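Long-range contact in chorismatase (Streptomyces hygroscopicus, PDB 4BPS), which hydrolyses chorismate to a dihydroxycyclohexadiene carboxylate and pyruvate, supplying a building block for the immunosuppressants FK506 and FK520: residues A[242-247]-A[338-343]. Sequence-based numbering, arbitrary orientation.
With 3EB (3-(2-carboxyethyl)benzoic acid), chain B.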
ATOM      1  N   ILE A 242      -6.896  -2.506  -3.787  1.00  5.08           N
ATOM      2  CA  ILE A 242      -6.335  -3.842  -3.906  1.00  5.21           C
ATOM      3  C   ILE A 242      -4.905  -3.804  -3.364  1.00  4.92           C
ATOM      4  O   ILE A 242      -4.116  -2.928  -3.732  1.00  5.17           O
ATOM      5  CB  ILE A 242      -6.352  -4.326  -5.358  1.00  5.94           C
ATOM      6  CG1 ILE A 242      -7.752  -4.180  -5.985  1.00  6.79           C
ATOM      7  CG2 ILE A 242      -5.874  -5.784  -5.415  1.00  6.58           C
ATOM      8  CD1 ILE A 242      -7.724  -4.081  -7.484  1.00  8.33           C
ATOM      9  N   SER A 243      -4.578  -4.751  -2.495  1.00  4.72           N
ATOM     10  CA  SER A 243      -3.220  -4.864  -1.951  1.00  4.96           C
ATOM     11  C   SER A 243      -2.202  -5.091  -3.048  1.00  4.70           C
ATOM     12  O   SER A 243      -2.549  -5.538  -4.149  1.00  4.95           O
ATOM     13  CB  SER A 243      -3.165  -6.040  -0.991  1.00  4.92           C
ATOM     14  OG  SER A 243      -3.943  -5.726   0.143  1.00  4.93           O
ATOM     15  N   ALA A 244      -0.930  -4.839  -2.729  1.00  4.86           N
ATOM     16  CA  ALA A 244       0.136  -5.389  -3.559  1.00  5.29           C
ATOM     17  C   ALA A 244      -0.087  -6.897  -3.630  1.00  4.56           C
ATOM     18  O   ALA A 244      -0.265  -7.556  -2.596  1.00  4.90           O
ATOM     19  CB  ALA A 244       1.477  -5.071  -2.958  1.00  5.74           C
ATOM     20  N   THR A 245      -0.095  -7.422  -4.854  1.00  4.50           N
ATOM     21  CA  THR A 245      -0.499  -8.797  -5.137  1.00  5.01           C
ATOM     22  C   THR A 245       0.630  -9.519  -5.876  1.00  4.57           C
ATOM     23  O   THR A 245       1.137  -8.994  -6.873  1.00  4.83           O
ATOM     24  CB  THR A 245      -1.783  -8.772  -5.983  1.00  5.26           C
ATOM     25  OG1 THR A 245      -2.813  -8.050  -5.286  1.00  5.30           O
ATOM     26  CG2 THR A 245      -2.286 -10.203  -6.240  1.00  6.29           C
ATOM     27  N   ALA A 246       0.997 -10.686  -5.361  1.00  5.31           N
ATOM     28  CA  ALA A 246       2.138 -11.449  -5.844  1.00  5.74           C
ATOM     29  C   ALA A 246       1.714 -12.751  -6.509  1.00  5.34           C
ATOM     30  O   ALA A 246       0.542 -13.170  -6.440  1.00  6.01           O
ATOM     31  CB  ALA A 246       3.061 -11.779  -4.672  1.00  6.65           C
ATOM     32  N   GLY A 247       2.698 -13.409  -7.127  1.00  5.45           N
ATOM     33  CA  GLY A 247       2.524 -14.740  -7.703  1.00  6.11           C
ATOM     34  C   GLY A 247       2.643 -15.827  -6.641  1.00  6.29           C
ATOM     35  O   GLY A 247       3.677 -16.524  -6.545  1.00  7.36           O
ATOM     36  N   GLU A 338       5.194  -7.582  -8.232  1.00  5.29           N
ATOM     37  CA  GLU A 338       3.899  -7.457  -7.579  1.00  6.20           C
ATOM     38  C   GLU A 338       3.148  -6.284  -8.198  1.00  6.04           C
ATOM     39  O   GLU A 338       3.767  -5.370  -8.753  1.00  6.86           O
ATOM     40  CB  GLU A 338       4.026  -7.155  -6.097  1.00  7.84           C
ATOM     41  CG  GLU A 338       4.445  -8.313  -5.277  1.00  7.96           C
ATOM     42  CD  GLU A 338       4.368  -7.980  -3.806  1.00  8.41           C
ATOM     43  OE1 GLU A 338       4.511  -6.767  -3.456  1.00  8.29           O
ATOM     44  OE2 GLU A 338       4.174  -8.885  -2.986  1.00 11.29           O
ATOM     45  N   ILE A 339       1.825  -6.307  -8.077  1.00  6.04           N
ATOM     46  CA  ILE A 339       0.980  -5.276  -8.631  1.00  5.89           C
ATOM     47  C   ILE A 339      -0.058  -4.856  -7.594  1.00  4.93           C
ATOM     48  O   ILE A 339      -0.693  -5.715  -6.977  1.00  5.02           O
ATOM     49  CB  ILE A 339       0.255  -5.771  -9.896  1.00  7.94           C
ATOM     50  CG1 ILE A 339       1.240  -6.374 -10.900  1.00 11.47           C
ATOM     51  CG2 ILE A 339      -0.536  -4.635 -10.546  1.00  8.57           C
ATOM     52  CD1 ILE A 339       1.174  -7.851 -11.010  1.00 15.87           C
ATOM     53  N   GLU A 340      -0.231  -3.540  -7.411  1.00  5.12           N
ATOM     54  CA  GLU A 340      -1.325  -3.000  -6.623  1.00  5.17           C
ATOM     55  C   GLU A 340      -2.151  -2.073  -7.521  1.00  4.80           C
ATOM     56  O   GLU A 340      -1.704  -1.642  -8.583  1.00  5.00           O
ATOM     57  CB  GLU A 340      -0.804  -2.216  -5.402  1.00  5.39           C
ATOM     58  CG  GLU A 340      -0.017  -0.977  -5.759  1.00  5.78           C
ATOM     59  CD  GLU A 340       0.444  -0.204  -4.535  1.00  5.53           C
ATOM     60  OE1 GLU A 340       1.249  -0.745  -3.749  1.00  5.94           O
ATOM     61  OE2 GLU A 340      -0.005   0.969  -4.346  1.00  6.45           O
ATOM     62  N   GLY A 341      -3.334  -1.685  -7.052  1.00  4.83           N
ATOM     63  CA  GLY A 341      -4.137  -0.729  -7.772  1.00  5.64           C
ATOM     64  C   GLY A 341      -5.474  -0.545  -7.064  1.00  5.42           C
ATOM     65  O   GLY A 341      -5.678  -1.034  -5.955  1.00  5.75           O
HETATM   66  N   MSE A 342      -6.416   0.115  -7.733  1.00  5.35           N
HETATM   67  CA  MSE A 342      -7.720   0.375  -7.110  1.00  5.83           C
HETATM   68  C   MSE A 342      -8.796   0.458  -8.176  1.00  6.31           C
HETATM   69  O   MSE A 342      -8.518   0.659  -9.363  1.00  6.74           O
HETATM   70  CB  MSE A 342      -7.696   1.657  -6.264  1.00  6.29           C
HETATM   71  CG  MSE A 342      -7.445   2.927  -7.047  1.00  7.35           C
HETATM   72 SE   MSE A 342      -7.677   4.530  -5.950  1.00  9.57          SE
HETATM   73  CE  MSE A 342      -9.594   4.579  -6.034  1.00 12.04           C
ATOM     74  N   VAL A 343     -10.040   0.298  -7.747  1.00  6.50           N
ATOM     75  CA  VAL A 343     -11.187   0.591  -8.588  1.00  7.03           C
ATOM     76  C   VAL A 343     -11.927   1.769  -7.959  1.00  7.03           C
ATOM     77  O   VAL A 343     -12.394   1.693  -6.822  1.00  7.17           O
ATOM     78  CB  VAL A 343     -12.131  -0.619  -8.714  1.00  7.58           C
ATOM     79  CG1 VAL A 343     -13.273  -0.313  -9.686  1.00  8.62           C
ATOM     80  CG2 VAL A 343     -11.364  -1.828  -9.212  1.00  8.67           C
TER
HETATM   81  C   3EB B1345       2.264 -11.785   0.067  1.00  5.35           C
HETATM   82  O   3EB B1345       2.542 -12.187   1.202  1.00  5.73           O
HETATM   83  CA  3EB B1345       3.230 -10.977  -0.753  1.00  5.53           C
HETATM   84  OAB 3EB B1345       3.767  -7.216   4.525  1.00  5.47           O
HETATM   85  OAD 3EB B1345       2.382  -5.529   4.132  1.00  5.49           O
HETATM   86  CAE 3EB B1345       1.948  -8.308  -0.036  1.00  5.28           C
HETATM   87  CAF 3EB B1345       1.195  -7.264   0.489  1.00  4.97           C
HETATM   88  CAG 3EB B1345       3.059  -8.796   0.653  1.00  4.77           C
HETATM   89  CAH 3EB B1345       1.545  -6.686   1.698  1.00  5.00           C
HETATM   90  CAL 3EB B1345       2.981  -6.611   3.769  1.00  5.09           C
HETATM   91  CAM 3EB B1345       3.385  -8.216   1.879  1.00  4.86           C
HETATM   92  CAN 3EB B1345       2.628  -7.176   2.420  1.00  5.07           C
HETATM   93  OXT 3EB B1345       1.151 -12.080  -0.515  1.00  5.69           O
HETATM   94  C2  3EB B1345       3.943  -9.896   0.087  1.00  5.40           C
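Ile339 O takes two donors of unequal strength from the facing strand: Thr245 N at 2.8 Å, approaching from above the carbonyl plane, and the weaker CA-H of Ala244. Thr245 and Ile339 form a hydrogen-bonded antiparallel pair, completed by Ile339 N to Thr245 O (3.0 Å, 158° at the hydrogen). Further along, Ile242 N meets Gly341 O at 2.9 Å. Between these pairs the antiparallel register slips by one residue, a beta bulge in the mixed sheet of this YjgF-fold enzyme, where strand 337-343 pairs with strand 239-249. Ser243 O lies close to Ile339 O, but both are acceptors and cannot bond each other; Ser243 O instead takes Thr245 OG1 at 2.8 Å; chi1 of -58° sets that hydroxyl beside its own backbone N, where it can reach back along the strand. Ile242 and Ile339 turn to the face packed by helix 259-274, where their branched aliphatic side chains pack, Ile242 on Met270 and Ile274, Ile339 on Ala266. On the other face, Glu338, the proton acceptor, runs its extended chain past two small methyls: Ala244 CB lies 3.5 Å from Glu338 OE1 and Ala246 CB 3.5 Å from Glu338 OE2, which comes within 3.2 Å of CA of the bound 3-(2-carboxyethyl)benzoic acid. Glu340 is buried too, its carboxylate held by Lys297, Trp138, Thr180 and Tyr299.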